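Local coordinates for protein putative trimethylamine methyltransferase (PDB 4YYC) that probably transfers methyl groups and belongs to the trimethylamine methyltransferase family, at residues P207-V212 with F388-A393; R126-Q129 with T135-A138; G178-E183 with L194-S199; K115-H120 with P312-T317; A269-P274 with P353-G358. All coordinates share one frame; numbering follows the deposited sequence.

Contact 1. Residues P207-V212 with F388-A393; sequences PFMGSV and FVLHAA
Met-209 and Leu-390 mark the closest backbone approach, and it is a wide one: their CA atoms are 10.5 Å apart, too far for any main-chain bond between P207-V212 and F388-A393. The short strands 208-209 and 388-389 look at each other across the interior of a parallel beta/alpha barrel, and side chains alone bridge the distance. Met-209, present as selenomethionine, does most of the reaching. Its chain runs extended through chi2 and then bends at chi3 (78°), which brings CE round to the Leu-390 methyl as well. SE lies 3.7 Å from Leu-390 CD1, while CE of Met-209 keeps to 4.1 Å from the same CD1. On its other contact SE meets the rim of the Phe-388 ring, 4.0 Å from CZ. Seen from the ring centroid, SE is 83° off the normal, so this is a Met-aromatic contact made at the edge, with the two side chains arriving from opposite directions. Everything that touches is apolar and buried. Phe-388 also meets Trp-119 with the ring planes steeply inclined, and both Phe-388 and Leu-390 rest on strand 240-245. Beyond the barrel wall, Phe-208 turns outward to helix 192-202. Backbone bonds tie Met-209 to Gly-178 of the loop before helix 192-202, and Val-389 to Val-136 and Ala-138 in strand 134-137 and just after it.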
# COMPACT_ATOMS: atom_id res chain seq x y z
N PRO A 207 10.15 24.43 -5.64
CA PRO A 207 10.54 24.28 -7.05
C PRO A 207 9.34 23.95 -7.94
O PRO A 207 8.46 23.22 -7.54
CB PRO A 207 11.53 23.15 -7.05
CG PRO A 207 11.63 22.67 -5.70
CD PRO A 207 10.83 23.48 -4.75
N PHE A 208 9.33 24.51 -9.14
CA PHE A 208 8.16 24.43 -10.01
C PHE A 208 8.53 23.90 -11.39
O PHE A 208 9.72 23.78 -11.73
CB PHE A 208 7.45 25.78 -10.06
CG PHE A 208 8.25 26.89 -10.70
CD1 PHE A 208 8.26 27.03 -12.07
CD2 PHE A 208 9.02 27.77 -9.94
CE1 PHE A 208 8.98 28.06 -12.68
CE2 PHE A 208 9.76 28.77 -10.54
CZ PHE A 208 9.74 28.92 -11.92
N MSE A 209 7.50 23.62 -12.16
CA MSE A 209 7.62 23.02 -13.49
C MSE A 209 7.25 24.03 -14.54
O MSE A 209 6.49 24.97 -14.30
CB MSE A 209 6.68 21.81 -13.60
CG MSE A 209 7.02 20.70 -12.62
SE MSE A 209 5.69 19.27 -12.71
CE MSE A 209 6.33 18.41 -14.32
N GLY A 210 7.75 23.81 -15.75
CA GLY A 210 7.54 24.73 -16.84
C GLY A 210 6.45 24.37 -17.80
O GLY A 210 5.84 23.30 -17.73
N SER A 211 6.16 25.30 -18.72
CA SER A 211 5.11 25.06 -19.71
C SER A 211 5.69 24.23 -20.85
O SER A 211 6.84 24.47 -21.27
CB SER A 211 4.59 26.37 -20.27
OG SER A 211 3.62 26.13 -21.30
N VAL A 212 4.88 23.30 -21.35
CA VAL A 212 5.29 22.42 -22.46
C VAL A 212 4.32 22.41 -23.60
O VAL A 212 4.49 21.66 -24.54
CB VAL A 212 5.63 20.99 -21.98
CG1 VAL A 212 6.84 21.01 -21.06
CG2 VAL A 212 4.45 20.35 -21.32
N PHE A 388 10.92 11.28 -8.51
CA PHE A 388 10.05 12.40 -8.76
C PHE A 388 8.65 11.86 -8.93
O PHE A 388 8.43 11.00 -9.78
CB PHE A 388 10.50 13.19 -9.98
CG PHE A 388 9.57 14.28 -10.34
CD1 PHE A 388 9.27 15.27 -9.42
CD2 PHE A 388 8.97 14.34 -11.61
CE1 PHE A 388 8.40 16.28 -9.73
CE2 PHE A 388 8.06 15.35 -11.91
CZ PHE A 388 7.78 16.32 -10.97
N VAL A 389 7.75 12.33 -8.10
CA VAL A 389 6.40 11.85 -8.10
C VAL A 389 5.46 12.96 -8.53
O VAL A 389 4.98 13.79 -7.71
CB VAL A 389 6.00 11.32 -6.70
CG1 VAL A 389 4.65 10.64 -6.77
CG2 VAL A 389 7.05 10.37 -6.13
N LEU A 390 5.13 12.94 -9.81
CA LEU A 390 4.02 13.74 -10.30
C LEU A 390 2.73 13.13 -9.81
O LEU A 390 2.63 11.92 -9.59
CB LEU A 390 4.07 13.76 -11.83
CG LEU A 390 3.26 14.88 -12.51
CD1 LEU A 390 3.71 16.24 -12.03
CD2 LEU A 390 3.42 14.69 -14.02
N HIS A 391 1.70 13.95 -9.59
CA HIS A 391 0.38 13.47 -9.18
C HIS A 391 0.40 12.86 -7.78
O HIS A 391 -0.37 11.94 -7.47
CB HIS A 391 -0.27 12.48 -10.12
CG HIS A 391 -0.10 12.76 -11.58
ND1 HIS A 391 -0.63 13.86 -12.21
CD2 HIS A 391 0.48 12.02 -12.55
CE1 HIS A 391 -0.36 13.80 -13.50
NE2 HIS A 391 0.30 12.70 -13.73
N ALA A 392 1.27 13.35 -6.92
CA ALA A 392 1.30 12.81 -5.55
C ALA A 392 0.07 13.11 -4.73
O ALA A 392 -0.24 12.37 -3.79
CB ALA A 392 2.55 13.31 -4.84
N ALA A 393 -0.65 14.18 -5.06
CA ALA A 393 -1.91 14.54 -4.38
C ALA A 393 -2.84 15.27 -5.27
O ALA A 393 -2.41 16.16 -6.05
CB ALA A 393 -1.67 15.36 -3.15

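Contact 2. Residues R126-Q129 with T135-A138; sequences RNAQ and TVFA
Gln-129 offers the flat group that matters here, its main-chain carbonyl: Val-136 CG2 lies 3.3 Å from Gln-129 O, well out of the carbonyl plane toward one face. No ring enters the contact: the Phe-137 side chain leaves on the other side of its strand, where its ring meets that of His-175 with the planes about 20° apart. The same Val-136 CG2 also touches the methyl of Ala-128, with 3.8 Å between it and CB. CG2 alone makes both touches. With CG1 anti to the backbone N (chi1 175°), CG2 is left beside that N, on the side from which the strand 128-131 comes. The CA atoms of Ala-128 and Val-136 stay 6.9 Å apart, and no hydrogen bond joins the segments. Each strand spends its backbone bonds elsewhere: Ala-128 pairs with Trp-119 in a two-stranded antiparallel sheet, whereas Val-136 pairs with Asn-387 and Val-389 in the barrel wall. The side-chain amide of Gln-129 is occupied within its own strand, NE2 bonding to Gly-131 O. What remains between two consecutive strands is a small van der Waals seam, in which a methyl rests against a methyl and a carbonyl oxygen, holding by shape with no directional bond.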
# COMPACT_ATOMS: atom_id res chain seq x y z
N ARG A 126 14.42 25.29 -0.09
CA ARG A 126 13.46 24.39 -0.70
C ARG A 126 14.03 23.65 -1.89
O ARG A 126 13.32 22.97 -2.60
CB ARG A 126 12.18 25.11 -1.06
CG ARG A 126 11.65 25.89 0.13
CD ARG A 126 10.20 25.67 0.33
NE ARG A 126 9.59 26.47 1.39
CZ ARG A 126 9.70 26.25 2.69
NH1 ARG A 126 10.48 25.28 3.18
NH2 ARG A 126 9.02 27.03 3.53
N ASN A 127 15.34 23.78 -2.14
CA ASN A 127 15.97 23.01 -3.22
C ASN A 127 15.70 21.52 -3.00
O ASN A 127 15.64 21.08 -1.85
CB ASN A 127 17.49 23.20 -3.23
CG ASN A 127 17.93 24.57 -3.72
OD1 ASN A 127 17.13 25.42 -4.14
ND2 ASN A 127 19.24 24.81 -3.61
N ALA A 128 15.56 20.76 -4.08
CA ALA A 128 15.25 19.31 -4.00
C ALA A 128 16.23 18.53 -4.83
O ALA A 128 16.50 18.90 -5.96
CB ALA A 128 13.86 19.03 -4.48
N GLN A 129 16.75 17.46 -4.29
CA GLN A 129 17.57 16.55 -5.06
C GLN A 129 16.69 15.71 -5.94
O GLN A 129 15.76 15.10 -5.44
CB GLN A 129 18.44 15.63 -4.17
CG GLN A 129 19.27 14.65 -4.99
CD GLN A 129 20.17 13.78 -4.14
OE1 GLN A 129 21.04 14.34 -3.45
NE2 GLN A 129 20.03 12.41 -4.19
N THR A 135 13.43 11.37 -2.76
CA THR A 135 12.05 11.31 -3.28
C THR A 135 11.43 12.68 -3.11
O THR A 135 11.48 13.27 -2.04
CB THR A 135 11.22 10.22 -2.55
OG1 THR A 135 11.73 8.93 -2.89
CG2 THR A 135 9.74 10.26 -2.96
N VAL A 136 10.86 13.18 -4.23
CA VAL A 136 10.28 14.51 -4.29
C VAL A 136 8.83 14.37 -4.77
O VAL A 136 8.58 13.91 -5.88
CB VAL A 136 11.08 15.36 -5.30
CG1 VAL A 136 10.46 16.72 -5.51
CG2 VAL A 136 12.53 15.50 -4.83
N PHE A 137 7.89 14.87 -3.97
CA PHE A 137 6.47 14.82 -4.28
C PHE A 137 6.03 16.13 -4.94
O PHE A 137 6.33 17.23 -4.44
CB PHE A 137 5.64 14.63 -3.03
CG PHE A 137 5.83 13.30 -2.36
CD1 PHE A 137 5.89 12.14 -3.08
CD2 PHE A 137 5.87 13.23 -0.96
CE1 PHE A 137 6.01 10.90 -2.42
CE2 PHE A 137 5.99 12.00 -0.31
CZ PHE A 137 6.06 10.85 -1.04
N ALA A 138 5.21 16.01 -5.98
CA ALA A 138 4.60 17.15 -6.67
C ALA A 138 3.12 16.92 -6.84
O ALA A 138 2.66 15.76 -6.86
CB ALA A 138 5.18 17.36 -8.04

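Contact 3. Residues G178-E183 with L194-S199; sequences GGTVCE and LDMVYS
Met-196 and Thr-180 cross obliquely, the selenomethionine reaching from helix 192-202 to the tip of an inverse gamma turn centred on Thr-180. The turn lies in the long loop between helices 158-170 and 192-202, so the contact lays that loop against the helix it leads into. Met-196 has CG anti to the carbonyl carbon (chi1 -72°) and bends at chi3, which carries its CE to the threonine. CE lies over the fork of the branched side chain, 3.6 Å from Thr-180 OG1 and 3.7 Å from Thr-180 CG2. It thus meets the polar and the apolar branch almost equally, and no hydrogen bond is involved. A looser touch comes from Cys-182 O, 4.1 Å from Met-196 CE. The turn itself is closed by a weak bond from Val-181 N to Gly-179 O. Met-196 is partly exposed and packs also on Pro-184 and on Phe-161 of helix 158-170, while the Glu-183 carboxylate turns to Arg-192 in a salt bridge. Val-197, on another side of the helix, packs against helix 215-229. Within the helix, Asp-195 O is gripped twice: Ser-199 N comes from one face of its plane and Ser-199 OG donates from the opposite face, at 2.7 Å from Asp-195 O.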
# COMPACT_ATOMS: atom_id res chain seq x y z
N GLY A 178 4.78 22.02 -8.35
CA GLY A 178 4.16 21.39 -9.52
C GLY A 178 4.17 22.26 -10.78
O GLY A 178 4.97 23.16 -10.92
N GLY A 179 3.26 21.89 -11.68
CA GLY A 179 3.15 22.50 -12.98
C GLY A 179 1.71 22.85 -13.25
O GLY A 179 1.16 23.77 -12.65
N THR A 180 1.06 22.10 -14.11
CA THR A 180 -0.33 22.36 -14.50
C THR A 180 -1.25 21.73 -13.43
O THR A 180 -1.91 20.73 -13.65
CB THR A 180 -0.59 21.75 -15.87
OG1 THR A 180 0.36 22.29 -16.79
CG2 THR A 180 -1.99 21.98 -16.36
N VAL A 181 -1.32 22.37 -12.27
CA VAL A 181 -2.08 21.80 -11.14
C VAL A 181 -3.55 21.66 -11.51
O VAL A 181 -4.22 20.75 -11.02
CB VAL A 181 -1.85 22.57 -9.83
CG1 VAL A 181 -0.40 22.47 -9.42
CG2 VAL A 181 -2.26 24.05 -9.90
N CYS A 182 -4.02 22.55 -12.37
CA CYS A 182 -5.23 22.36 -13.15
C CYS A 182 -5.10 23.23 -14.39
O CYS A 182 -4.17 23.99 -14.49
CB CYS A 182 -6.47 22.69 -12.34
SG CYS A 182 -6.53 24.38 -11.66
N GLU A 183 -6.00 23.07 -15.33
CA GLU A 183 -5.98 23.85 -16.56
C GLU A 183 -6.94 25.02 -16.42
O GLU A 183 -8.16 24.80 -16.40
CB GLU A 183 -6.42 22.92 -17.70
CG GLU A 183 -6.29 23.51 -19.09
CD GLU A 183 -4.86 23.67 -19.54
OE1 GLU A 183 -4.02 22.78 -19.26
OE2 GLU A 183 -4.56 24.67 -20.24
N LEU A 194 1.60 31.98 -18.95
CA LEU A 194 2.30 33.06 -18.28
C LEU A 194 1.79 33.21 -16.84
O LEU A 194 2.57 33.34 -15.90
CB LEU A 194 2.05 34.38 -19.03
CG LEU A 194 2.63 34.38 -20.45
CD1 LEU A 194 1.96 35.45 -21.27
CD2 LEU A 194 4.14 34.48 -20.45
N ASP A 195 0.49 33.18 -16.70
CA ASP A 195 -0.16 33.24 -15.36
C ASP A 195 0.11 32.01 -14.51
O ASP A 195 0.20 32.13 -13.27
CB ASP A 195 -1.65 33.49 -15.53
CG ASP A 195 -1.93 34.82 -16.15
OD1 ASP A 195 -1.72 35.88 -15.49
OD2 ASP A 195 -2.27 34.85 -17.34
N MSE A 196 0.20 30.86 -15.17
CA MSE A 196 0.45 29.58 -14.47
C MSE A 196 1.86 29.67 -13.89
O MSE A 196 2.04 29.44 -12.70
CB MSE A 196 0.24 28.45 -15.44
CG MSE A 196 -1.24 28.26 -15.76
SE MSE A 196 -1.48 27.30 -17.49
CE MSE A 196 -1.18 25.59 -16.74
N VAL A 197 2.87 29.98 -14.71
CA VAL A 197 4.23 30.09 -14.16
C VAL A 197 4.30 31.18 -13.07
O VAL A 197 4.87 30.99 -11.99
CB VAL A 197 5.28 30.33 -15.26
CG1 VAL A 197 6.65 30.66 -14.66
CG2 VAL A 197 5.34 29.12 -16.20
N TYR A 198 3.71 32.33 -13.34
CA TYR A 198 3.70 33.41 -12.37
C TYR A 198 3.13 32.95 -11.03
O TYR A 198 3.65 33.32 -9.96
CB TYR A 198 2.91 34.60 -12.87
CG TYR A 198 2.88 35.75 -11.86
CD1 TYR A 198 3.98 36.61 -11.72
CD2 TYR A 198 1.80 35.96 -11.04
CE1 TYR A 198 3.96 37.68 -10.82
CE2 TYR A 198 1.77 37.00 -10.12
CZ TYR A 198 2.85 37.85 -9.99
OH TYR A 198 2.77 38.87 -9.06
N SER A 199 2.07 32.16 -11.09
CA SER A 199 1.41 31.68 -9.85
C SER A 199 2.36 30.86 -8.98
O SER A 199 2.38 31.00 -7.76
CB SER A 199 0.15 30.87 -10.19
OG SER A 199 -0.78 31.71 -10.80

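Contact 4. Residues K115-H120 with P312-T317; sequences KDFTWH and PVLFGT
Pro-312 CB sits squarely on one face of the Phe-117 ring, and here the contact is tight. The carbon lies 3.6 Å from the ring centroid and only 11° off the normal, a CH-pi contact in which all six ring carbons come within about 4 Å of it. CE1 of Phe-117 is the nearest, at 3.6 Å from Pro-312 CB. The proline and the phenylalanine side chains cross at about a right angle. Leu-314 touches more lightly: its CD1 comes to the ring's edge, in plane, 3.9 Å from Phe-117 CZ. Phe-117 takes the crowded position for CG, between the backbone N and the carbonyl carbon (chi1 64°), and in this way its ring projects from strand 116-119 towards the start of strand 313-322. Strands 116-119 and 128-131 form an antiparallel hairpin, and Pro-312 and Leu-314 stand where a parallel strand enters the beta/alpha barrel, so the hairpin packs under the N-terminal end of the barrel. Ile-130 and Leu-241 add to the apolar surroundings of the ring. Replacing Phe-117 by an alanine would probably leave Pro-312 CB without the aromatic face it rests on and Leu-314 CD1 without its edge contact, opening a gap between hairpin and barrel. Just before Phe-117 in the chain lies the loose side: Lys-115 and Asp-116 are exposed, neither touching P312-T317, and Phe-117 itself keeps part of its surface open to solvent.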
# COMPACT_ATOMS: atom_id res chain seq x y z
N LYS A 115 23.22 11.35 -13.15
CA LYS A 115 22.46 10.41 -12.34
C LYS A 115 21.62 11.12 -11.33
O LYS A 115 20.59 10.60 -10.94
CB LYS A 115 23.37 9.46 -11.58
CG LYS A 115 24.01 8.39 -12.42
CD LYS A 115 24.27 7.17 -11.51
CE LYS A 115 25.31 6.20 -12.02
NZ LYS A 115 25.54 6.16 -13.48
N ASP A 116 22.08 12.28 -10.86
CA ASP A 116 21.34 13.09 -9.93
C ASP A 116 21.70 14.55 -10.13
O ASP A 116 22.80 14.85 -10.60
CB ASP A 116 21.51 12.62 -8.49
CG ASP A 116 22.90 12.65 -8.05
OD1 ASP A 116 23.62 11.65 -8.24
OD2 ASP A 116 23.34 13.70 -7.57
N PHE A 117 20.80 15.44 -9.74
CA PHE A 117 21.01 16.86 -9.86
C PHE A 117 20.10 17.61 -8.92
O PHE A 117 19.10 17.03 -8.45
CB PHE A 117 20.83 17.33 -11.33
CG PHE A 117 19.43 17.14 -11.87
CD1 PHE A 117 19.06 15.96 -12.47
CD2 PHE A 117 18.48 18.14 -11.77
CE1 PHE A 117 17.77 15.77 -12.92
CE2 PHE A 117 17.20 17.95 -12.21
CZ PHE A 117 16.84 16.76 -12.79
N THR A 118 20.40 18.89 -8.67
CA THR A 118 19.54 19.71 -7.84
C THR A 118 18.49 20.44 -8.67
O THR A 118 18.80 21.05 -9.71
CB THR A 118 20.40 20.75 -7.10
OG1 THR A 118 21.42 20.07 -6.34
CG2 THR A 118 19.54 21.58 -6.18
N TRP A 119 17.25 20.38 -8.21
CA TRP A 119 16.15 21.21 -8.69
C TRP A 119 16.09 22.40 -7.77
O TRP A 119 15.74 22.31 -6.61
CB TRP A 119 14.85 20.43 -8.64
CG TRP A 119 13.67 21.04 -9.26
CD1 TRP A 119 13.56 22.23 -9.95
CD2 TRP A 119 12.38 20.45 -9.26
NE1 TRP A 119 12.25 22.38 -10.38
CE2 TRP A 119 11.52 21.30 -9.97
CE3 TRP A 119 11.87 19.27 -8.72
CZ2 TRP A 119 10.18 20.99 -10.17
CZ3 TRP A 119 10.55 18.97 -8.91
CH2 TRP A 119 9.72 19.81 -9.62
N HIS A 120 16.58 23.54 -8.28
CA HIS A 120 16.72 24.72 -7.46
C HIS A 120 15.39 25.43 -7.29
O HIS A 120 14.61 25.54 -8.25
CB HIS A 120 17.75 25.67 -8.05
CG HIS A 120 19.14 25.11 -8.03
ND1 HIS A 120 20.06 25.44 -7.06
CD2 HIS A 120 19.74 24.18 -8.80
CE1 HIS A 120 21.17 24.75 -7.25
NE2 HIS A 120 21.00 23.97 -8.30
N PRO A 312 19.82 17.76 -18.00
CA PRO A 312 19.21 16.81 -17.05
C PRO A 312 17.95 16.14 -17.60
O PRO A 312 17.09 16.77 -18.27
CB PRO A 312 18.91 17.65 -15.80
CG PRO A 312 18.97 19.04 -16.24
CD PRO A 312 19.77 19.14 -17.50
N VAL A 313 17.84 14.83 -17.39
CA VAL A 313 16.74 14.09 -17.98
C VAL A 313 16.33 12.93 -17.06
O VAL A 313 17.18 12.25 -16.48
CB VAL A 313 17.07 13.59 -19.42
CG1 VAL A 313 18.28 12.70 -19.49
CG2 VAL A 313 15.86 12.89 -20.06
N LEU A 314 15.02 12.72 -16.92
CA LEU A 314 14.49 11.65 -16.10
C LEU A 314 13.85 10.55 -16.96
O LEU A 314 13.26 10.84 -18.01
CB LEU A 314 13.41 12.16 -15.13
CG LEU A 314 13.87 13.07 -14.00
CD1 LEU A 314 14.16 14.47 -14.48
CD2 LEU A 314 12.86 13.04 -12.87
N PHE A 315 13.93 9.31 -16.47
CA PHE A 315 13.17 8.18 -16.96
C PHE A 315 11.79 8.28 -16.28
O PHE A 315 11.68 8.03 -15.06
CB PHE A 315 13.94 6.91 -16.52
CG PHE A 315 13.40 5.58 -17.01
CD1 PHE A 315 12.09 5.22 -16.87
CD2 PHE A 315 14.27 4.64 -17.52
CE1 PHE A 315 11.65 3.99 -17.27
CE2 PHE A 315 13.86 3.38 -17.88
CZ PHE A 315 12.54 3.05 -17.78
N GLY A 316 10.77 8.60 -17.06
CA GLY A 316 9.39 8.71 -16.56
C GLY A 316 8.58 7.54 -17.01
O GLY A 316 8.97 6.82 -17.93
N THR A 317 7.47 7.30 -16.35
CA THR A 317 6.51 6.31 -16.78
C THR A 317 5.14 6.80 -16.22
O THR A 317 5.03 6.97 -15.02
CB THR A 317 6.87 4.92 -16.22
OG1 THR A 317 8.02 4.38 -16.91
CG2 THR A 317 5.76 3.93 -16.37

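Contact 5. Residues A269-P274 with P353-G358; sequences ACVVSP and PFRTGG
The aliphatic part of Arg-355 crosses Val-271 at about a right angle before its tip meets Ser-273. CB starts 3.9 Å from Val-271 CG1, and CG keeps the same distance from that methyl. After a bend at chi2 (-96°), CD still touches Val-271 CG1 and comes equally near to Ser-273 OG, 3.9 Å from each. At the tip, NH1 donates a weak hydrogen bond to Ser-273 OG, 3.1 Å long and 148° at the hydrogen, the oxygen lying in the guanidinium plane at its edge. The hydroxyl in turn donates to Val-271 O from well above the carbonyl plane, a poorly directed bond that limits rather than fixes its rotation. The other terminal nitrogen, NH2, hydrogen-bonds to the unidentified ligand, as does His-391 NE2. An alanine in place of Ser-273 removes the hydroxyl, and NH1 would probably be left without this weak partner, resting on the guanidinium's remaining bonds. Strands 269-277 and 354-355 flank strand 313-322, and all three side chains point into the barrel. TIM barrels usually hold their active site at the C-terminal ends of the parallel strands, and a pocket here is consistent with that, although the ligand is probably from the crystallisation liquor.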
# COMPACT_ATOMS: atom_id res chain seq x y z
N ALA A 269 15.35 20.45 -16.94
CA ALA A 269 15.19 19.01 -16.96
C ALA A 269 13.95 18.59 -17.74
O ALA A 269 12.87 19.19 -17.61
CB ALA A 269 15.12 18.45 -15.54
N CYS A 270 14.09 17.49 -18.46
CA CYS A 270 13.02 16.87 -19.20
C CYS A 270 12.62 15.56 -18.51
O CYS A 270 13.52 14.71 -18.24
CB CYS A 270 13.47 16.55 -20.61
SG CYS A 270 13.63 18.03 -21.64
N VAL A 271 11.33 15.39 -18.20
CA VAL A 271 10.82 14.15 -17.62
C VAL A 271 10.24 13.36 -18.77
O VAL A 271 9.08 13.58 -19.16
CB VAL A 271 9.76 14.42 -16.51
CG1 VAL A 271 9.38 13.10 -15.82
CG2 VAL A 271 10.22 15.49 -15.54
N VAL A 272 11.02 12.44 -19.34
CA VAL A 272 10.61 11.72 -20.56
C VAL A 272 9.69 10.57 -20.18
O VAL A 272 10.13 9.58 -19.58
CB VAL A 272 11.85 11.22 -21.37
CG1 VAL A 272 11.37 10.38 -22.56
CG2 VAL A 272 12.65 12.39 -21.84
N SER A 273 8.43 10.67 -20.57
CA SER A 273 7.39 9.85 -19.96
C SER A 273 6.48 9.20 -21.00
O SER A 273 5.56 9.84 -21.53
CB SER A 273 6.53 10.71 -19.00
OG SER A 273 7.34 11.27 -17.96
N PRO A 274 6.68 7.92 -21.28
CA PRO A 274 5.65 7.13 -21.93
C PRO A 274 4.31 7.35 -21.23
O PRO A 274 4.26 7.49 -20.00
CB PRO A 274 6.17 5.70 -21.73
CG PRO A 274 7.66 5.87 -21.76
CD PRO A 274 7.92 7.13 -21.03
N PRO A 353 17.46 9.49 -13.00
CA PRO A 353 16.39 9.59 -12.00
C PRO A 353 15.02 9.17 -12.56
O PRO A 353 14.77 9.31 -13.75
CB PRO A 353 16.38 11.08 -11.63
CG PRO A 353 17.67 11.61 -12.11
CD PRO A 353 18.04 10.80 -13.32
N PHE A 354 14.18 8.61 -11.70
CA PHE A 354 12.98 7.89 -12.10
C PHE A 354 11.72 8.63 -11.59
O PHE A 354 11.67 9.07 -10.45
CB PHE A 354 13.06 6.47 -11.50
CG PHE A 354 11.89 5.63 -11.81
CD1 PHE A 354 11.55 5.34 -13.10
CD2 PHE A 354 11.12 5.12 -10.78
CE1 PHE A 354 10.44 4.55 -13.39
CE2 PHE A 354 10.01 4.35 -11.04
CZ PHE A 354 9.68 4.04 -12.36
N ARG A 355 10.71 8.70 -12.46
CA ARG A 355 9.40 9.24 -12.14
C ARG A 355 8.35 8.21 -12.52
O ARG A 355 8.39 7.62 -13.58
CB ARG A 355 9.12 10.53 -12.96
CG ARG A 355 7.67 11.05 -12.93
CD ARG A 355 6.87 10.58 -14.12
NE ARG A 355 5.44 10.62 -13.90
CZ ARG A 355 4.53 10.83 -14.84
NH1 ARG A 355 4.84 11.18 -16.08
NH2 ARG A 355 3.25 10.74 -14.51
N THR A 356 7.41 7.97 -11.61
CA THR A 356 6.25 7.12 -11.84
C THR A 356 5.27 7.34 -10.68
O THR A 356 5.53 8.09 -9.76
CB THR A 356 6.56 5.58 -11.95
OG1 THR A 356 5.46 4.91 -12.60
CG2 THR A 356 6.79 4.94 -10.60
N GLY A 357 4.13 6.69 -10.76
CA GLY A 357 3.24 6.58 -9.61
C GLY A 357 2.52 7.82 -9.19
O GLY A 357 2.15 8.67 -10.03
N GLY A 358 2.38 7.96 -7.90
CA GLY A 358 1.54 9.01 -7.33
C GLY A 358 0.29 8.44 -6.69
O GLY A 358 0.20 7.25 -6.42

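Overall arrangement
Contacts 1, 2, 4 and 5 are buried and contact 3 only partly; the centre of contact 1 lies about 5 Å from the centre of the chain, that of contact 3 about 14 Å. Contacts 1 and 5 both fill the barrel interior, and Phe-388 N bonds to Phe-354 O between them; contact 1 is wholly apolar, whereas contact 5 carries the cross-segment hydrogen bond and the charge. Contacts 2 and 4 involve the hairpin, one through methyls and a carbonyl oxygen, the other through ring packing. Contacts 4 and 5 meet along strand 313-322, through backbone bonds such as Leu-314 N to Cys-270 O. Contact 3 joins contact 1 through Met-209 N to Gly-178 O, beside strand 208-209.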